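Local coordinates for pesticidial crystal protein CRY2AA (Bacillus thuringiensis serovar kurstaki, PDB 1I5P) that binds to midgut epithelial cells of dipteran and lepidopteran larvae and promotes their colloid-osmotic lysis as an insecticidal delta-endotoxin, at residues R72-G85 with L120-D132. Residues are numbered along the deposited sequence; the frame is centred on the assembly and turned at random.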
# COMPACT_ATOMS: atom_id res chain seq x y z
N ARG A 72 16.80 -17.38 -4.43
CA ARG A 72 17.48 -16.62 -5.46
C ARG A 72 16.51 -15.74 -6.23
O ARG A 72 15.54 -16.22 -6.83
CB ARG A 72 18.19 -17.58 -6.42
CG ARG A 72 19.18 -16.91 -7.35
CD ARG A 72 19.81 -17.92 -8.30
NE ARG A 72 20.70 -17.28 -9.27
CZ ARG A 72 21.29 -17.91 -10.28
NH1 ARG A 72 21.09 -19.21 -10.46
NH2 ARG A 72 22.08 -17.25 -11.10
N ILE A 73 16.77 -14.44 -6.20
CA ILE A 73 15.90 -13.46 -6.85
C ILE A 73 16.43 -12.89 -8.16
O ILE A 73 15.70 -12.84 -9.15
CB ILE A 73 15.63 -12.26 -5.90
CG1 ILE A 73 14.90 -12.72 -4.64
CG2 ILE A 73 14.82 -11.20 -6.63
CD1 ILE A 73 14.78 -11.63 -3.57
N LEU A 74 17.68 -12.45 -8.15
CA LEU A 74 18.28 -11.79 -9.31
C LEU A 74 18.07 -12.39 -10.70
O LEU A 74 17.78 -11.65 -11.64
CB LEU A 74 19.78 -11.58 -9.09
CG LEU A 74 20.37 -10.47 -9.98
CD1 LEU A 74 19.73 -9.13 -9.59
CD2 LEU A 74 21.88 -10.40 -9.83
N SER A 75 18.21 -13.70 -10.85
CA SER A 75 18.04 -14.30 -12.17
C SER A 75 16.63 -14.13 -12.74
O SER A 75 16.47 -13.72 -13.88
CB SER A 75 18.39 -15.79 -12.14
OG SER A 75 18.31 -16.32 -13.45
N GLU A 76 15.61 -14.44 -11.94
CA GLU A 76 14.24 -14.29 -12.42
C GLU A 76 13.86 -12.82 -12.51
O GLU A 76 13.13 -12.42 -13.41
CB GLU A 76 13.28 -15.06 -11.50
CG GLU A 76 13.42 -16.57 -11.66
CD GLU A 76 12.66 -17.36 -10.60
OE1 GLU A 76 12.81 -18.60 -10.57
OE2 GLU A 76 11.94 -16.74 -9.80
N LEU A 77 14.36 -12.01 -11.58
CA LEU A 77 14.05 -10.59 -11.61
C LEU A 77 14.50 -10.00 -12.94
O LEU A 77 13.75 -9.27 -13.59
CB LEU A 77 14.76 -9.86 -10.47
CG LEU A 77 14.67 -8.33 -10.56
CD1 LEU A 77 13.21 -7.88 -10.56
CD2 LEU A 77 15.43 -7.72 -9.39
N TRP A 78 15.73 -10.32 -13.33
CA TRP A 78 16.31 -9.85 -14.59
C TRP A 78 15.40 -10.21 -15.75
O TRP A 78 15.20 -9.41 -16.67
CB TRP A 78 17.69 -10.49 -14.80
CG TRP A 78 18.38 -10.09 -16.06
CD1 TRP A 78 19.24 -9.03 -16.23
CD2 TRP A 78 18.29 -10.73 -17.34
NE1 TRP A 78 19.69 -8.98 -17.52
CE2 TRP A 78 19.12 -10.01 -18.23
CE3 TRP A 78 17.59 -11.84 -17.83
CZ2 TRP A 78 19.27 -10.37 -19.57
CZ3 TRP A 78 17.74 -12.20 -19.16
CH2 TRP A 78 18.57 -11.46 -20.02
N GLY A 79 14.84 -11.41 -15.70
CA GLY A 79 13.96 -11.89 -16.76
C GLY A 79 12.63 -11.15 -16.86
O GLY A 79 11.96 -11.23 -17.89
N ILE A 80 12.26 -10.45 -15.80
CA ILE A 80 11.01 -9.70 -15.78
C ILE A 80 11.22 -8.24 -16.19
O ILE A 80 10.52 -7.72 -17.07
CB ILE A 80 10.38 -9.71 -14.37
CG1 ILE A 80 9.94 -11.13 -14.00
CG2 ILE A 80 9.20 -8.74 -14.32
CD1 ILE A 80 9.49 -11.28 -12.56
N ILE A 81 12.19 -7.60 -15.54
CA ILE A 81 12.48 -6.19 -15.80
C ILE A 81 13.27 -5.97 -17.10
O ILE A 81 13.23 -4.88 -17.67
CB ILE A 81 13.22 -5.56 -14.59
CG1 ILE A 81 13.16 -4.04 -14.68
CG2 ILE A 81 14.66 -6.05 -14.55
CD1 ILE A 81 11.75 -3.48 -14.74
N PHE A 82 13.97 -7.00 -17.55
CA PHE A 82 14.74 -6.95 -18.80
C PHE A 82 14.34 -8.18 -19.62
O PHE A 82 15.14 -9.09 -19.82
CB PHE A 82 16.25 -7.00 -18.54
CG PHE A 82 16.81 -5.74 -17.92
CD1 PHE A 82 17.43 -5.79 -16.68
CD2 PHE A 82 16.76 -4.53 -18.60
CE1 PHE A 82 17.99 -4.64 -16.11
CE2 PHE A 82 17.31 -3.37 -18.04
CZ PHE A 82 17.93 -3.43 -16.79
N PRO A 83 13.08 -8.23 -20.08
CA PRO A 83 12.60 -9.37 -20.87
C PRO A 83 13.49 -9.71 -22.07
O PRO A 83 13.56 -8.97 -23.05
CB PRO A 83 11.19 -8.94 -21.27
CG PRO A 83 11.29 -7.43 -21.26
CD PRO A 83 12.04 -7.19 -20.00
N SER A 84 14.15 -10.86 -21.95
CA SER A 84 15.06 -11.37 -22.97
C SER A 84 16.20 -10.41 -23.23
O SER A 84 16.74 -10.35 -24.33
CB SER A 84 14.31 -11.67 -24.26
OG SER A 84 13.47 -12.79 -24.09
N GLY A 85 16.57 -9.65 -22.21
CA GLY A 85 17.67 -8.71 -22.35
C GLY A 85 17.28 -7.34 -22.88
O GLY A 85 18.14 -6.48 -23.05
N LEU A 120 23.68 -2.27 -17.17
CA LEU A 120 23.08 -2.93 -16.02
C LEU A 120 22.55 -4.29 -16.48
O LEU A 120 22.86 -5.33 -15.89
CB LEU A 120 21.95 -2.06 -15.47
CG LEU A 120 21.54 -2.21 -14.01
CD1 LEU A 120 22.76 -2.14 -13.10
CD2 LEU A 120 20.56 -1.09 -13.66
N GLN A 121 21.75 -4.27 -17.54
CA GLN A 121 21.19 -5.50 -18.10
C GLN A 121 22.29 -6.50 -18.43
O GLN A 121 22.20 -7.67 -18.07
CB GLN A 121 20.38 -5.16 -19.36
CG GLN A 121 19.85 -6.35 -20.14
CD GLN A 121 20.91 -7.01 -21.01
OE1 GLN A 121 21.60 -6.34 -21.77
NE2 GLN A 121 21.03 -8.32 -20.89
N ALA A 122 23.33 -6.04 -19.11
CA ALA A 122 24.44 -6.90 -19.51
C ALA A 122 25.22 -7.47 -18.33
O ALA A 122 25.42 -8.68 -18.22
CB ALA A 122 25.40 -6.14 -20.42
N ASN A 123 25.67 -6.59 -17.44
CA ASN A 123 26.43 -6.99 -16.28
C ASN A 123 25.69 -8.01 -15.42
O ASN A 123 26.28 -8.99 -14.96
CB ASN A 123 26.76 -5.75 -15.44
CG ASN A 123 27.68 -4.79 -16.16
OD1 ASN A 123 27.88 -3.66 -15.72
ND2 ASN A 123 28.27 -5.24 -17.27
N ILE A 124 24.40 -7.78 -15.21
CA ILE A 124 23.60 -8.69 -14.40
C ILE A 124 23.44 -10.05 -15.08
O ILE A 124 23.48 -11.08 -14.41
CB ILE A 124 22.19 -8.11 -14.13
CG1 ILE A 124 22.31 -6.87 -13.23
CG2 ILE A 124 21.31 -9.17 -13.49
CD1 ILE A 124 20.99 -6.15 -13.00
N ARG A 125 23.24 -10.04 -16.40
CA ARG A 125 23.09 -11.30 -17.12
C ARG A 125 24.41 -12.06 -17.03
O ARG A 125 24.41 -13.28 -16.84
CB ARG A 125 22.75 -11.04 -18.60
CG ARG A 125 22.70 -12.32 -19.45
CD ARG A 125 22.60 -11.98 -20.92
NE ARG A 125 23.53 -10.90 -21.26
CZ ARG A 125 24.85 -11.01 -21.28
NH1 ARG A 125 25.45 -12.17 -21.00
NH2 ARG A 125 25.59 -9.94 -21.56
N GLU A 126 25.51 -11.34 -17.17
CA GLU A 126 26.84 -11.94 -17.11
C GLU A 126 27.07 -12.61 -15.76
O GLU A 126 27.59 -13.73 -15.69
CB GLU A 126 27.91 -10.87 -17.34
CG GLU A 126 28.00 -10.41 -18.80
CD GLU A 126 28.71 -9.07 -18.97
OE1 GLU A 126 29.04 -8.42 -17.95
OE2 GLU A 126 28.94 -8.66 -20.13
N PHE A 127 26.68 -11.93 -14.68
CA PHE A 127 26.83 -12.48 -13.34
C PHE A 127 26.04 -13.77 -13.17
O PHE A 127 26.59 -14.79 -12.75
CB PHE A 127 26.37 -11.49 -12.27
CG PHE A 127 26.31 -12.08 -10.89
CD1 PHE A 127 27.47 -12.34 -10.18
CD2 PHE A 127 25.09 -12.46 -10.34
CE1 PHE A 127 27.43 -12.97 -8.93
CE2 PHE A 127 25.03 -13.09 -9.09
CZ PHE A 127 26.21 -13.35 -8.39
N ASN A 128 24.75 -13.73 -13.48
CA ASN A 128 23.91 -14.91 -13.33
C ASN A 128 24.37 -16.08 -14.20
O ASN A 128 24.29 -17.23 -13.77
CB ASN A 128 22.45 -14.56 -13.63
CG ASN A 128 21.83 -13.68 -12.55
OD1 ASN A 128 22.05 -13.90 -11.36
ND2 ASN A 128 21.05 -12.69 -12.96
N GLN A 129 24.85 -15.79 -15.41
CA GLN A 129 25.34 -16.84 -16.30
C GLN A 129 26.60 -17.46 -15.72
O GLN A 129 26.80 -18.68 -15.80
CB GLN A 129 25.61 -16.28 -17.70
CG GLN A 129 24.37 -16.22 -18.57
CD GLN A 129 24.57 -15.45 -19.87
OE1 GLN A 129 25.58 -14.76 -20.05
NE2 GLN A 129 23.59 -15.54 -20.77
N GLN A 130 27.46 -16.63 -15.14
CA GLN A 130 28.69 -17.09 -14.53
C GLN A 130 28.38 -18.01 -13.36
O GLN A 130 29.04 -19.04 -13.16
CB GLN A 130 29.53 -15.90 -14.07
CG GLN A 130 30.42 -15.33 -15.16
CD GLN A 130 30.87 -13.90 -14.88
OE1 GLN A 130 30.90 -13.46 -13.74
NE2 GLN A 130 31.22 -13.18 -15.94
N VAL A 131 27.38 -17.64 -12.57
CA VAL A 131 26.97 -18.45 -11.44
C VAL A 131 26.50 -19.81 -11.94
O VAL A 131 26.98 -20.85 -11.49
CB VAL A 131 25.82 -17.79 -10.65
CG1 VAL A 131 25.17 -18.80 -9.71
CG2 VAL A 131 26.34 -16.61 -9.86
N ASP A 132 25.57 -19.79 -12.89
CA ASP A 132 25.01 -21.02 -13.45
C ASP A 132 26.08 -21.88 -14.12
O ASP A 132 26.15 -23.09 -13.88
CB ASP A 132 23.92 -20.68 -14.48
CG ASP A 132 22.74 -19.95 -13.87
OD1 ASP A 132 22.63 -19.94 -12.62
OD2 ASP A 132 21.93 -19.39 -14.63
O HOH W 1 21.41 -14.44 -8.44
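Helix 74-81 runs roughly antiparallel to the segment 120-132 of helix 107-135, their axes 144° apart and 10.0 Å at closest approach; the CA atoms of S75 and N128, and of W78 and R125, pair closest across the helices. Both belong to the helical bundle that forms the N-terminal domain of this delta-endotoxin. Just before the short helix, the extended R72 chain carries its guanidinium to D132 in a salt bridge, NH1 and NH2 both donating end-on to OD1. R72 NH1 lies 2.8 Å from D132 OD1, at its syn lone pair, whereas NH2 meets the same oxygen from above the carboxylate plane. A water links R72 NE to N128 OD1, and V131 CG1 covers one guanidinium face. Deeper in, L74 CG rests on I124 CG2 and its CD2 on F127, whose ring also meets F187 edge-to-face. The W78 indole is sandwiched between F82 O and R125 CB, both offset toward the rim, while I124 CG2 comes obliquely to 3.4 Å from W78 CD1. Past the helix end, Q121 CB sits over the F82 ring, 3.7 Å from the centroid and 7° off the normal. Q121 O accepts twice, from R125 N within its helix and from W78 NE1 at 2.9 Å, the indole donor tilted 20° from the carbonyl plane.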